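Long-range contacts in beta-galactosidase (Bacillus circulans subsp. alkalophilus, PDB 3TTY), which releases terminal beta-linked galactose from galactosides by hydrolysis, as a TIM-barrel glycoside hydrolase that assembles as a trimer: residues K264-M269 and G296-Q301; K398-Y403 and D442-E447. One frame throughout, in Å; residues are numbered along the deposited sequence.

Contact 1: K264-M269 and G296-Q301; sequences KWAKEM and GLKSGQ
The flat carbonyl group of Ala266 is approached from both of its faces: Lys298 NZ donates to Ala266 O from one face at 2.9 Å, and Met269 N reaches the same oxygen from the other, closing the type I turn Ala266-Met269. The lysine lies off the carbonyl plane, tilted by 34°. It meets the carbonyl of Met269 differently, nearly end-on, with Lys298 NZ 2.8 Å from Met269 O and a C=O...N angle of 171°. One ammonium group thus bridges the first and last residues of the turn. The Lys298 chain leaves its backbone with CG anti to the carbonyl carbon and then bends twice, the first time at chi3 (87°), which brings NZ back to the two oxygens. In the TIM barrel this joins the C-terminal end of helix 262-266, ahead of strand 273-275, to the loop between helix 284-296 and strand 303-307. The turn that follows the helix offers two carbonyl oxygens, which probably favour the lysine's positive charge. Beside the polar grip, the methyl of Ala266 packs against Leu297, with Ala266 CB 3.6 Å from Leu297 CB and 3.5 Å from Leu297 O. Lys298 CG lies 3.8 Å from the same Ala266 CB, so the aliphatic base of the lysine continues this apolar patch. Leu253 of strand 249-253 touches the side chains of both Met269 and Leu297. Helix 284-296 ends in a Schellman motif, Ser299 N bonding Gly296 O and Gly300 N bonding Arg295 O, with Ser299 at positive phi.

Contact 2: K398-Y403 and D442-E447; sequences KVAVMY and DMISVE
Val401 and Met443 sit side by side on neighbouring parallel strands, 399-402 and the outermost strand 441-444, joined through helices 405-413 and 423-435 in a beta-alpha-beta crossover at one end of the mixed sheet of the trimerisation domain. The short axes diverge by 37°, yet the register holds across three pairs, Ala400-Asp442, Val401-Met443 and Met402-Ile444. Hydrogen bonds alternate between partners: Val401 N gives to Asp442 O at 2.8 Å, whereas Val401 O takes Ile444 N, which stands 38° out of the carbonyl plane.

Packing is tightest on the face of Val401 and Met443. The methionine chain bends at chi2 and chi3, laying Met443 SD 3.3 Å from Val401 CG1. This close approach goes with a Val401 chi1 of 32°, well off a staggered value; whether it reflects real strain is doubtful. Met443 CE continues along the strand to lie 3.8 Å from Tyr403 CB, and Tyr431 of helix 423-435 covers both Val401 and Met443. On the other face, Ile444 CD1 is 3.7 Å from Ala400 CB, and Ile444 CG1 is equally close to Met402 CG.

Beyond Ile444 the packing between the two segments thins. Tyr403 N still reaches Ile444 O, but from there on the backbones no longer bond directly; Met402 SD stays 4.4 Å from Val446 CG1, although Phe468 of helix 468-477 touches both residues. Glu447 lies toward solvent. A single water spans the gap, giving to Tyr403 O and accepting from Val446 N. Next to it, in an ST turn, Ser445 OG accepts from Glu447 N at 2.9 Å.

In the fold
Contact 1 belongs to the catalytic TIM-barrel domain and contact 2 to the trimerisation domain that follows it in sequence, yet their centres are 13 Å apart and their nearest atoms about 4 Å, without touching. Helix 284-296 runs between them. It leads into the 296-301 loop of contact 1, while its Arg295 makes a salt bridge to Asp442 and its Asn292 accepts a bond from Met443 N, both in contact 2. Ser299 of contact 1 also bonds Glu448, just past 442-447. Neither contact includes a residue of the galactose pocket: the side chain of Met269 stays about 13 Å from a bound galactose. Contact 1 lies among the helices and loops around the barrel, contact 2 where the second domain meets them.

Contact 1: K264-M269 and G296-Q301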
loop_
_atom_site.group_PDB
_atom_site.type_symbol
_atom_site.label_atom_id
_atom_site.label_comp_id
_atom_site.label_asym_id
_atom_site.label_seq_id
_atom_site.Cartn_x
_atom_site.Cartn_y
_atom_site.Cartn_z
ATOM N N LYS A 264 -2.099 32.683 -7.537
ATOM C CA LYS A 264 -1.465 33.617 -6.632
ATOM C C LYS A 264 0.034 33.743 -6.946
ATOM O O LYS A 264 0.612 34.829 -6.859
ATOM C CB LYS A 264 -1.717 33.160 -5.194
ATOM C CG LYS A 264 -0.989 33.949 -4.140
ATOM C CD LYS A 264 -1.603 33.682 -2.771
ATOM C CE LYS A 264 -0.820 34.369 -1.650
ATOM N NZ LYS A 264 -1.553 34.252 -0.346
ATOM N N TRP A 265 0.666 32.643 -7.341
ATOM C CA TRP A 265 2.072 32.708 -7.747
ATOM C C TRP A 265 2.286 33.614 -8.967
ATOM O O TRP A 265 3.214 34.422 -8.987
ATOM C CB TRP A 265 2.635 31.307 -8.013
ATOM C CG TRP A 265 3.098 30.589 -6.767
ATOM C CD1 TRP A 265 2.311 30.114 -5.753
ATOM C CD2 TRP A 265 4.455 30.258 -6.416
ATOM N NE1 TRP A 265 3.098 29.532 -4.780
ATOM C CE2 TRP A 265 4.416 29.605 -5.164
ATOM C CE3 TRP A 265 5.698 30.462 -7.033
ATOM C CZ2 TRP A 265 5.565 29.144 -4.521
ATOM C CZ3 TRP A 265 6.852 30.010 -6.384
ATOM C CH2 TRP A 265 6.773 29.358 -5.140
ATOM N N ALA A 266 1.420 33.483 -9.974
ATOM C CA ALA A 266 1.650 34.113 -11.272
ATOM C C ALA A 266 1.619 35.638 -11.189
ATOM O O ALA A 266 2.265 36.325 -11.987
ATOM C CB ALA A 266 0.644 33.602 -12.319
ATOM N N LYS A 267 0.882 36.163 -10.217
ATOM C CA LYS A 267 0.797 37.605 -10.031
ATOM C C LYS A 267 2.165 38.174 -9.685
ATOM O O LYS A 267 2.452 39.341 -9.969
ATOM C CB LYS A 267 -0.218 37.953 -8.944
ATOM C CG LYS A 267 -1.649 37.530 -9.274
ATOM C CD LYS A 267 -2.606 37.956 -8.149
ATOM C CE LYS A 267 -4.046 37.531 -8.420
ATOM N NZ LYS A 267 -4.550 38.067 -9.718
ATOM N N GLU A 268 3.021 37.335 -9.105
ATOM C CA GLU A 268 4.351 37.766 -8.677
ATOM C C GLU A 268 5.423 37.516 -9.735
ATOM O O GLU A 268 6.588 37.873 -9.538
ATOM C CB GLU A 268 4.738 37.050 -7.374
ATOM C CG GLU A 268 3.666 37.094 -6.293
ATOM C CD GLU A 268 3.356 38.514 -5.777
ATOM O OE1 GLU A 268 4.209 39.434 -5.899
ATOM O OE2 GLU A 268 2.243 38.696 -5.225
ATOM N N MET A 269 5.031 36.889 -10.842
ATOM C CA MET A 269 5.961 36.480 -11.906
ATOM C C MET A 269 5.804 37.340 -13.164
ATOM O O MET A 269 4.686 37.673 -13.546
ATOM C CB MET A 269 5.717 35.013 -12.284
ATOM C CG MET A 269 5.940 34.026 -11.156
ATOM S SD MET A 269 5.072 32.478 -11.444
ATOM C CE MET A 269 6.167 31.700 -12.639
ATOM N N GLY A 296 -3.780 30.929 -18.657
ATOM C CA GLY A 296 -4.766 31.601 -17.827
ATOM C C GLY A 296 -4.189 32.194 -16.555
ATOM O O GLY A 296 -4.766 33.110 -15.969
ATOM N N LEU A 297 -3.044 31.684 -16.122
ATOM C CA LEU A 297 -2.480 32.154 -14.867
ATOM C C LEU A 297 -2.277 33.666 -14.900
ATOM O O LEU A 297 -2.432 34.331 -13.884
ATOM C CB LEU A 297 -1.169 31.426 -14.529
ATOM C CG LEU A 297 -1.249 29.926 -14.224
ATOM C CD1 LEU A 297 0.100 29.396 -13.721
ATOM C CD2 LEU A 297 -2.366 29.653 -13.199
ATOM N N LYS A 298 -1.923 34.212 -16.061
ATOM C CA LYS A 298 -1.799 35.664 -16.187
ATOM C C LYS A 298 -2.798 36.210 -17.195
ATOM O O LYS A 298 -2.471 37.082 -18.005
ATOM C CB LYS A 298 -0.372 36.091 -16.539
ATOM C CG LYS A 298 0.608 35.828 -15.423
ATOM C CD LYS A 298 2.033 36.112 -15.835
ATOM C CE LYS A 298 2.399 37.574 -15.620
ATOM N NZ LYS A 298 2.050 38.046 -14.266
ATOM N N SER A 299 -4.010 35.666 -17.143
ATOM C CA SER A 299 -5.135 36.167 -17.932
ATOM C C SER A 299 -4.884 36.238 -19.446
ATOM O O SER A 299 -5.269 37.205 -20.107
ATOM C CB SER A 299 -5.579 37.530 -17.397
ATOM O OG SER A 299 -5.957 37.421 -16.043
ATOM N N GLY A 300 -4.251 35.211 -19.999
ATOM C CA GLY A 300 -4.051 35.161 -21.434
ATOM C C GLY A 300 -2.634 35.414 -21.912
ATOM O O GLY A 300 -2.314 35.119 -23.065
ATOM N N GLN A 301 -1.783 35.967 -21.050
ATOM C CA GLN A 301 -0.411 36.255 -21.449
ATOM C C GLN A 301 0.312 34.981 -21.880
ATOM O O GLN A 301 0.212 33.939 -21.226
ATOM C CB GLN A 301 0.364 36.953 -20.331
ATOM C CG GLN A 301 1.781 37.323 -20.713
ATOM C CD GLN A 301 2.536 37.971 -19.571
ATOM O OE1 GLN A 301 1.945 38.667 -18.744
ATOM N NE2 GLN A 301 3.854 37.736 -19.510
#

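Contact 2: K398-Y403 and D442-E447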
loop_
_atom_site.group_PDB
_atom_site.type_symbol
_atom_site.label_atom_id
_atom_site.label_comp_id
_atom_site.label_asym_id
_atom_site.label_seq_id
_atom_site.Cartn_x
_atom_site.Cartn_y
_atom_site.Cartn_z
ATOM N N LYS A 398 -14.586 32.528 -26.377
ATOM C CA LYS A 398 -15.867 33.045 -25.900
ATOM C C LYS A 398 -16.385 32.108 -24.833
ATOM O O LYS A 398 -17.423 32.358 -24.228
ATOM C CB LYS A 398 -16.909 33.123 -27.028
ATOM C CG LYS A 398 -16.556 34.045 -28.177
ATOM C CD LYS A 398 -16.277 35.451 -27.709
ATOM C CE LYS A 398 -15.947 36.347 -28.899
ATOM N NZ LYS A 398 -17.017 36.302 -29.955
ATOM N N VAL A 399 -15.668 31.011 -24.620
ATOM C CA VAL A 399 -16.051 30.051 -23.598
ATOM C C VAL A 399 -14.923 29.935 -22.566
ATOM O O VAL A 399 -13.752 29.812 -22.933
ATOM C CB VAL A 399 -16.354 28.671 -24.227
ATOM C CG1 VAL A 399 -16.697 27.641 -23.156
ATOM C CG2 VAL A 399 -17.473 28.790 -25.264
ATOM N N ALA A 400 -15.274 29.983 -21.281
ATOM C CA ALA A 400 -14.291 29.861 -20.202
ATOM C C ALA A 400 -14.641 28.716 -19.262
ATOM O O ALA A 400 -15.818 28.426 -19.039
ATOM C CB ALA A 400 -14.182 31.147 -19.428
ATOM N N VAL A 401 -13.614 28.068 -18.720
ATOM C CA VAL A 401 -13.798 27.064 -17.684
ATOM C C VAL A 401 -12.883 27.329 -16.483
ATOM O O VAL A 401 -11.661 27.498 -16.613
ATOM C CB VAL A 401 -13.648 25.623 -18.213
ATOM C CG1 VAL A 401 -12.657 25.578 -19.338
ATOM C CG2 VAL A 401 -13.273 24.673 -17.085
ATOM N N MET A 402 -13.518 27.381 -15.320
ATOM C CA MET A 402 -12.896 27.829 -14.093
ATOM C C MET A 402 -12.246 26.670 -13.371
ATOM O O MET A 402 -12.755 25.550 -13.377
ATOM C CB MET A 402 -13.948 28.450 -13.170
ATOM C CG MET A 402 -14.421 29.825 -13.574
ATOM S SD MET A 402 -15.771 30.380 -12.519
ATOM C CE MET A 402 -15.847 32.109 -12.963
ATOM N N TYR A 403 -11.120 26.970 -12.740
ATOM C CA TYR A 403 -10.375 26.021 -11.942
ATOM C C TYR A 403 -9.806 26.838 -10.783
ATOM O O TYR A 403 -9.414 27.988 -10.965
ATOM C CB TYR A 403 -9.237 25.391 -12.775
ATOM C CG TYR A 403 -8.227 24.663 -11.922
ATOM C CD1 TYR A 403 -8.528 23.423 -11.360
ATOM C CD2 TYR A 403 -6.990 25.224 -11.645
ATOM C CE1 TYR A 403 -7.622 22.763 -10.559
ATOM C CE2 TYR A 403 -6.069 24.564 -10.843
ATOM C CZ TYR A 403 -6.398 23.335 -10.303
ATOM O OH TYR A 403 -5.500 22.676 -9.503
ATOM N N ASP A 442 -10.824 29.148 -22.759
ATOM C CA ASP A 442 -9.803 29.549 -21.796
ATOM C C ASP A 442 -10.080 28.922 -20.446
ATOM O O ASP A 442 -11.212 28.975 -19.957
ATOM C CB ASP A 442 -9.825 31.057 -21.570
ATOM C CG ASP A 442 -9.414 31.831 -22.777
ATOM O OD1 ASP A 442 -8.739 31.247 -23.654
ATOM O OD2 ASP A 442 -9.754 33.032 -22.825
ATOM N N MET A 443 -9.038 28.365 -19.835
ATOM C CA MET A 443 -9.080 28.018 -18.422
ATOM C C MET A 443 -8.861 29.313 -17.649
ATOM O O MET A 443 -7.941 30.071 -17.959
ATOM C CB MET A 443 -7.984 27.007 -18.087
ATOM C CG MET A 443 -8.143 25.667 -18.785
ATOM S SD MET A 443 -9.644 24.818 -18.283
ATOM C CE MET A 443 -9.491 24.931 -16.501
ATOM N N ILE A 444 -9.710 29.583 -16.662
ATOM C CA ILE A 444 -9.626 30.857 -15.948
ATOM C C ILE A 444 -9.752 30.695 -14.439
ATOM O O ILE A 444 -10.249 29.683 -13.960
ATOM C CB ILE A 444 -10.717 31.848 -16.416
ATOM C CG1 ILE A 444 -12.117 31.303 -16.096
ATOM C CG2 ILE A 444 -10.567 32.153 -17.906
ATOM C CD1 ILE A 444 -13.204 32.378 -16.111
ATOM N N SER A 445 -9.283 31.693 -13.694
ATOM C CA SER A 445 -9.498 31.724 -12.253
ATOM C C SER A 445 -10.957 32.102 -11.945
ATOM O O SER A 445 -11.683 32.628 -12.806
ATOM C CB SER A 445 -8.550 32.712 -11.582
ATOM O OG SER A 445 -9.105 34.020 -11.567
ATOM N N VAL A 446 -11.385 31.820 -10.721
ATOM C CA VAL A 446 -12.701 32.225 -10.283
ATOM C C VAL A 446 -12.810 33.746 -10.216
ATOM O O VAL A 446 -13.913 34.270 -10.064
ATOM C CB VAL A 446 -13.061 31.622 -8.902
ATOM C CG1 VAL A 446 -13.193 30.123 -8.998
ATOM C CG2 VAL A 446 -12.030 32.027 -7.840
ATOM N N GLU A 447 -11.675 34.444 -10.332
ATOM C CA GLU A 447 -11.619 35.904 -10.216
ATOM C C GLU A 447 -11.505 36.643 -11.544
ATOM O O GLU A 447 -11.481 37.870 -11.568
ATOM C CB GLU A 447 -10.435 36.325 -9.355
ATOM C CG GLU A 447 -10.580 35.957 -7.913
ATOM C CD GLU A 447 -9.253 35.890 -7.194
ATOM O OE1 GLU A 447 -9.089 34.972 -6.342
ATOM O OE2 GLU A 447 -8.382 36.752 -7.481
HETATM O O HOH W 1 -9.314 30.398 -9.313
#